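Local atomic coordinates of LAO/AO transport system kinase (Escherichia coli, PDB entry 2P67), a protein that belongs to the MeaB family of P-loop proteins, with a parallel beta sheet flanked by helices and an additional set of helices. Residues 163-166 and 167-170; 265-268 and 269-273. All coordinates share one frame; numbering follows the deposited sequence. Where two conformers were deposited one is given.

Contact 1: 163-166 and 167-170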
ATOM      1  N   GLU A 163      -6.316   1.685 -11.128  1.00 33.52           N
ATOM      2  CA  GLU A 163      -5.012   1.351 -11.713  1.00 33.44           C
ATOM      3  C   GLU A 163      -4.381   0.174 -10.973  1.00 33.34           C
ATOM      4  O   GLU A 163      -3.933  -0.785 -11.606  1.00 33.10           O
ATOM      5  CB  GLU A 163      -4.043   2.553 -11.719  1.00 33.06           C
ATOM      6  CG  GLU A 163      -4.523   3.758 -12.511  1.00 34.33           C
ATOM      7  CD  GLU A 163      -5.323   4.720 -11.655  1.00 37.46           C
ATOM      8  OE1 GLU A 163      -5.563   4.401 -10.469  1.00 36.81           O
ATOM      9  OE2 GLU A 163      -5.695   5.795 -12.171  1.00 36.94           O
ATOM     10  N   THR A 164      -4.359   0.229  -9.642  1.00 33.30           N
ATOM     11  CA  THR A 164      -3.709  -0.843  -8.887  1.00 33.76           C
ATOM     12  C   THR A 164      -4.481  -2.169  -8.982  1.00 33.16           C
ATOM     13  O   THR A 164      -3.864  -3.232  -9.065  1.00 32.92           O
ATOM     14  CB  THR A 164      -3.376  -0.439  -7.435  1.00 34.48           C
ATOM     15  OG1 THR A 164      -4.587  -0.190  -6.715  1.00 37.80           O
ATOM     16  CG2 THR A 164      -2.493   0.836  -7.416  1.00 33.70           C
ATOM     17  N   GLU A 165      -5.815  -2.084  -9.028  1.00 32.59           N
ATOM     18  CA  GLU A 165      -6.693  -3.263  -9.189  1.00 31.64           C
ATOM     19  C   GLU A 165      -6.475  -3.980 -10.537  1.00 29.93           C
ATOM     20  O   GLU A 165      -6.303  -5.197 -10.577  1.00 28.86           O
ATOM     21  CB  GLU A 165      -8.169  -2.862  -9.028  1.00 32.93           C
ATOM     22  CG  GLU A 165      -8.502  -2.346  -7.624  1.00 36.16           C
ATOM     23  CD  GLU A 165      -9.829  -1.599  -7.552  1.00 41.53           C
ATOM     24  OE1 GLU A 165     -10.328  -1.129  -8.604  1.00 43.75           O
ATOM     25  OE2 GLU A 165     -10.374  -1.471  -6.431  1.00 44.32           O
ATOM     26  N   VAL A 166      -6.453  -3.215 -11.627  1.00 28.37           N
ATOM     27  CA  VAL A 166      -6.173  -3.770 -12.964  1.00 26.95           C
ATOM     28  C   VAL A 166      -4.732  -4.303 -13.009  1.00 25.52           C
ATOM     29  O   VAL A 166      -4.445  -5.367 -13.585  1.00 23.72           O
ATOM     30  CB  VAL A 166      -6.371  -2.692 -14.062  1.00 27.38           C
ATOM     31  CG1 VAL A 166      -5.859  -3.177 -15.419  1.00 27.42           C
ATOM     32  CG2 VAL A 166      -7.843  -2.292 -14.171  1.00 28.64           C
ATOM     33  N   ALA A 167      -3.810  -3.537 -12.425  1.00 24.43           N
ATOM     34  CA  ALA A 167      -2.392  -3.874 -12.493  1.00 24.10           C
ATOM     35  C   ALA A 167      -2.106  -5.263 -11.949  1.00 23.70           C
ATOM     36  O   ALA A 167      -1.209  -5.934 -12.439  1.00 23.98           O
ATOM     37  CB  ALA A 167      -1.573  -2.848 -11.713  1.00 24.25           C
ATOM     38  N   ARG A 168      -2.881  -5.673 -10.942  1.00 24.05           N
ATOM     39  CA  ARG A 168      -2.698  -6.946 -10.230  1.00 24.63           C
ATOM     40  C   ARG A 168      -3.091  -8.176 -11.039  1.00 23.29           C
ATOM     41  O   ARG A 168      -2.824  -9.296 -10.619  1.00 22.18           O
ATOM     42  CB  ARG A 168      -3.545  -6.968  -8.952  1.00 26.42           C
ATOM     43  CG  ARG A 168      -3.119  -6.028  -7.860  1.00 31.15           C
ATOM     44  CD  ARG A 168      -3.737  -6.433  -6.528  1.00 36.76           C
ATOM     45  NE  ARG A 168      -5.194  -6.319  -6.484  1.00 42.98           N
ATOM     46  CZ  ARG A 168      -5.861  -5.426  -5.747  1.00 45.25           C
ATOM     47  NH1 ARG A 168      -5.201  -4.556  -4.987  1.00 46.11           N
ATOM     48  NH2 ARG A 168      -7.191  -5.408  -5.766  1.00 45.35           N
ATOM     49  N   MET A 169      -3.755  -7.976 -12.173  1.00 21.75           N
ATOM     50  CA  MET A 169      -4.145  -9.112 -13.009  1.00 21.46           C
ATOM     51  C   MET A 169      -3.537  -9.133 -14.419  1.00 20.54           C
ATOM     52  O   MET A 169      -3.985  -9.899 -15.269  1.00 20.70           O
ATOM     53  CB  MET A 169      -5.684  -9.230 -13.076  1.00 21.44           C
ATOM     54  CG  MET A 169      -6.403  -8.177 -13.933  1.00 21.68           C
ATOM     55  SD  MET A 169      -8.245  -8.354 -13.842  1.00 21.24           S
ATOM     56  CE  MET A 169      -8.505  -7.327 -12.446  1.00 25.16           C
ATOM     57  N   VAL A 170      -2.536  -8.286 -14.694  1.00 19.31           N
ATOM     58  CA  VAL A 170      -2.020  -8.181 -16.080  1.00 18.42           C
ATOM     59  C   VAL A 170      -0.492  -8.273 -16.109  1.00 18.89           C
ATOM     60  O   VAL A 170       0.157  -8.054 -15.084  1.00 19.51           O
ATOM     61  CB  VAL A 170      -2.476  -6.861 -16.790  1.00 18.99           C
ATOM     62  CG1 VAL A 170      -4.012  -6.809 -16.908  1.00 17.12           C
ATOM     63  CG2 VAL A 170      -1.903  -5.613 -16.085  1.00 16.69           C
TER
HETATM   64  O   HOH W   1      -7.630  -6.852  -8.868  1.00 39.22           O

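Contact 2: 265-268 and 269-273. With NA (sodium ion), chain B.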
ATOM      1  N   SER A 265      14.865 -12.448 -17.614  1.00 27.76           N
ATOM      2  CA  SER A 265      15.258 -12.853 -16.278  1.00 26.83           C
ATOM      3  C   SER A 265      14.299 -13.870 -15.681  1.00 26.20           C
ATOM      4  O   SER A 265      14.498 -14.287 -14.556  1.00 26.33           O
ATOM      5  CB  SER A 265      15.268 -11.626 -15.369  1.00 27.44           C
ATOM      6  OG  SER A 265      13.975 -11.040 -15.372  1.00 26.66           O
ATOM      7  N   GLY A 266      13.246 -14.228 -16.415  1.00 24.92           N
ATOM      8  CA  GLY A 266      12.166 -15.065 -15.864  1.00 24.21           C
ATOM      9  C   GLY A 266      11.228 -14.323 -14.912  1.00 24.06           C
ATOM     10  O   GLY A 266      10.456 -14.949 -14.180  1.00 23.80           O
ATOM     11  N   ARG A 267      11.293 -12.989 -14.926  1.00 23.09           N
ATOM     12  CA  ARG A 267      10.490 -12.182 -14.007  0.50 23.62           C
ATOM     13  C   ARG A 267       9.002 -12.202 -14.354  1.00 22.93           C
ATOM     14  O   ARG A 267       8.173 -12.187 -13.449  1.00 23.73           O
ATOM     15  CB  ARG A 267      11.024 -10.738 -13.903  0.50 23.41           C
ATOM     16  CG  ARG A 267      10.212  -9.759 -13.016  0.50 24.57           C
ATOM     17  CD  ARG A 267      10.019 -10.186 -11.547  0.50 25.40           C
ATOM     18  NE  ARG A 267       9.546  -9.062 -10.729  0.50 26.82           N
ATOM     19  CZ  ARG A 267       8.808  -9.152  -9.619  0.50 26.71           C
ATOM     20  NH1 ARG A 267       8.406 -10.323  -9.146  0.50 26.56           N
ATOM     21  NH2 ARG A 267       8.459  -8.046  -8.975  0.50 27.35           N
ATOM     22  N   LEU A 268       8.664 -12.242 -15.640  1.00 23.57           N
ATOM     23  CA  LEU A 268       7.245 -12.261 -16.021  1.00 24.33           C
ATOM     24  C   LEU A 268       6.506 -13.467 -15.431  1.00 24.47           C
ATOM     25  O   LEU A 268       5.453 -13.308 -14.806  1.00 24.15           O
ATOM     26  CB  LEU A 268       7.051 -12.198 -17.533  1.00 24.63           C
ATOM     27  CG  LEU A 268       5.580 -11.973 -17.937  1.00 25.97           C
ATOM     28  CD1 LEU A 268       4.920 -10.820 -17.159  1.00 26.76           C
ATOM     29  CD2 LEU A 268       5.467 -11.741 -19.422  1.00 26.54           C
ATOM     30  N   GLN A 269       7.070 -14.660 -15.605  1.00 25.31           N
ATOM     31  CA  GLN A 269       6.509 -15.875 -14.979  1.00 26.16           C
ATOM     32  C   GLN A 269       6.341 -15.692 -13.470  1.00 25.76           C
ATOM     33  O   GLN A 269       5.319 -16.081 -12.890  1.00 25.88           O
ATOM     34  CB  GLN A 269       7.401 -17.105 -15.263  1.00 27.12           C
ATOM     35  CG  GLN A 269       7.276 -17.675 -16.671  1.00 30.99           C
ATOM     36  CD  GLN A 269       8.466 -18.580 -17.086  1.00 36.80           C
ATOM     37  OE1 GLN A 269       9.659 -18.167 -17.035  1.00 35.03           O
ATOM     38  NE2 GLN A 269       8.139 -19.814 -17.526  1.00 35.29           N
ATOM     39  N   GLN A 270       7.347 -15.107 -12.819  1.00 25.50           N
ATOM     40  CA  GLN A 270       7.276 -14.871 -11.383  1.00 26.29           C
ATOM     41  C   GLN A 270       6.135 -13.921 -11.019  1.00 25.54           C
ATOM     42  O   GLN A 270       5.364 -14.189 -10.089  1.00 26.73           O
ATOM     43  CB  GLN A 270       8.608 -14.338 -10.855  1.00 26.28           C
ATOM     44  CG  GLN A 270       8.684 -14.458  -9.354  1.00 29.97           C
ATOM     45  CD  GLN A 270       9.747 -13.595  -8.766  1.00 34.99           C
ATOM     46  OE1 GLN A 270       9.765 -12.378  -8.982  1.00 38.98           O
ATOM     47  NE2 GLN A 270      10.643 -14.207  -7.995  1.00 36.21           N
ATOM     48  N   VAL A 271       6.016 -12.840 -11.786  1.00 24.97           N
ATOM     49  CA  VAL A 271       4.930 -11.877 -11.612  1.00 25.29           C
ATOM     50  C   VAL A 271       3.568 -12.567 -11.692  1.00 25.08           C
ATOM     51  O   VAL A 271       2.742 -12.420 -10.786  1.00 25.46           O
ATOM     52  CB  VAL A 271       5.038 -10.706 -12.612  1.00 25.18           C
ATOM     53  CG1 VAL A 271       3.730  -9.853 -12.620  1.00 25.42           C
ATOM     54  CG2 VAL A 271       6.232  -9.822 -12.237  1.00 26.57           C
ATOM     55  N   ARG A 272       3.351 -13.336 -12.756  1.00 25.21           N
ATOM     56  CA  ARG A 272       2.091 -14.063 -12.949  1.00 26.05           C
ATOM     57  C   ARG A 272       1.761 -15.008 -11.776  1.00 26.83           C
ATOM     58  O   ARG A 272       0.613 -15.030 -11.293  1.00 26.51           O
ATOM     59  CB  ARG A 272       2.115 -14.826 -14.266  1.00 25.94           C
ATOM     60  CG  ARG A 272       2.134 -13.946 -15.485  1.00 25.37           C
ATOM     61  CD  ARG A 272       2.455 -14.773 -16.699  1.00 27.43           C
ATOM     62  NE  ARG A 272       1.989 -14.142 -17.929  1.00 26.77           N
ATOM     63  CZ  ARG A 272       1.966 -14.746 -19.104  1.00 29.60           C
ATOM     64  NH1 ARG A 272       2.395 -16.009 -19.193  1.00 29.79           N
ATOM     65  NH2 ARG A 272       1.537 -14.101 -20.186  1.00 27.04           N
ATOM     66  N   GLN A 273       2.758 -15.758 -11.309  1.00 28.34           N
ATOM     67  CA  GLN A 273       2.586 -16.647 -10.136  1.00 29.30           C
ATOM     68  C   GLN A 273       2.245 -15.866  -8.864  1.00 29.39           C
ATOM     69  O   GLN A 273       1.315 -16.230  -8.131  1.00 29.80           O
ATOM     70  CB  GLN A 273       3.831 -17.531  -9.938  1.00 30.37           C
ATOM     71  CG  GLN A 273       3.951 -18.197  -8.558  1.00 34.32           C
ATOM     72  CD  GLN A 273       3.040 -19.417  -8.351  1.00 40.41           C
ATOM     73  OE1 GLN A 273       3.191 -20.142  -7.350  1.00 41.67           O
ATOM     74  NE2 GLN A 273       2.094 -19.650  -9.283  1.00 40.56           N
TER
HETATM   75 NA    NA B 401      -1.628 -15.334 -12.845  1.00 35.06          NA
HETATM   76  O   HOH W   2      -1.314 -14.396 -15.265  1.00 23.19           O
HETATM   77  O   HOH W   3      -2.941 -12.697 -12.785  1.00 23.78           O
HETATM   78  O   HOH W   4      -3.824 -15.799 -14.361  1.00 33.55           O
HETATM   79  O   HOH W   5      -0.694 -17.824 -13.223  1.00 39.33           O

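Contact 1: 163-166 and 167-170
Arg168 doubles back over Glu165 and Thr164 at the C-terminal end of helix 162-167, where a type I beta turn from Ala167 to Val170 leads toward strand 172-177 of the P-loop fold. The side chain lies close along the helix: Arg168 CG is 3.1 Å from Thr164 O. Beyond it, a bend at chi3 (-65°) brings one face of the guanidinium over Glu165 CA, offset toward the rim, and Arg168 NH2 approaches Glu165 CG to 3.8 Å. The two charged ends do not pair. Glu165 OE2 and Arg168 NH2 stay 5.1 Å apart, a separation at which any attraction is probably diffuse; the carboxylate and guanidinium planes are inclined by 63°. Water 1 links the Arg168 guanidinium to the backbone of Glu165, donating to Glu165 O at 2.7 Å and weakly accepting from Arg168 NH2 at 3.4 Å.

The backbone records the change from helix to turn. Ala167 N still bonds to Glu163 O, four residues back, whereas Arg168 N is weakly shared between Thr164 O and Glu165 O. At the helix end Met169 N takes Val166 O, three residues back, at 3.0 Å, a bond distinct from the Ala167-Val170 turn. The Met169 side chain comes back toward the last helical turn, its CG standing between its own backbone N and carbonyl carbon; the terminal CE reaches 3.6 Å from Glu165 O. Beyond these segments, Met169 packs on Met141 and Arg138 of helix 133-146, and Glu163 carries its charge to Lys189 in a salt bridge. Val166 and Val170 both lean on Val154 of strand 151-157, joining the turn to the sheet. Between them the apolar contact is a methyl pair, Val166 CG1 to Val170 CG1, at 4.3 Å.

Contact 2: 265-268 and 269-273
A Schellman motif passing directly into an N-cap places Gly266 between helix 248-264 and helix 267-294, and its carbonyl opens the first turn of the second helix toward Gln270. Positive phi (75°) at Gly266 marks the exit from the first helix. The opening bond, Gln270 N to Gly266 O, is weak at 3.4 Å, but the next two are firm: Val271 N to Arg267 O at 2.8 Å, and Arg272 N to Leu268 O at 2.9 Å with an N-H...O angle of 172°.

The side chains pair at three- and four-residue spacings. Arg267 bends at chi2 (57°), which lays its guanidinium across the Val271 side chain; Val271 CG2 sits over one face, offset toward the rim, and lies 3.7 Å from Arg267 NE. Gln270 OE1 meets that guanidinium at its edge, the amide plane nearly perpendicular to it. The Arg267 NH1 to Gln270 OE1 separation of 2.5 Å is too short to trust, and Arg267 was modelled in two conformers, so this bond is doubtful; the strongest polar partner of Arg267 NH1 is Gln274 OE1, outside these segments.

One residue further on, Arg272 stays extended from CG to NE and runs past Leu268, with Arg272 CG 3.4 Å from Leu268 O and Arg272 NE 4.2 Å from Leu268 CG. Its charged end continues to Asp171, forming a salt bridge through NH2, and Leu268 touches the same aspartate. The backbone of Arg272 has a separate role: its O binds the sodium ion at 2.7 Å, alongside waters 2 to 5 and Ser276 OG. This largely hydrated ion thus sits further along the second helix, beyond the Schellman and N-cap junction at Gly266 that joins helix 248-264 to helix 267-294.

Contact 1 ends a short helix packed against the sheet, its centre about 4 Å from the centre of the chain; contact 2 starts a long helix, about 17 Å from that centre. Their centres are 15 Å apart and their nearest atoms about 5 Å apart, so they do not touch. Asp171, the residue directly after contact 1, is where the chain reaches contact 2, and Val170 O bonds to Gln275 further along the same long helix. The sodium ion bound by Arg272 O lies about 7 Å from the Met169 side chain. At the other end of contact 1, Glu163 comes close to the probable P-loop (Walker A) but makes no contact with it.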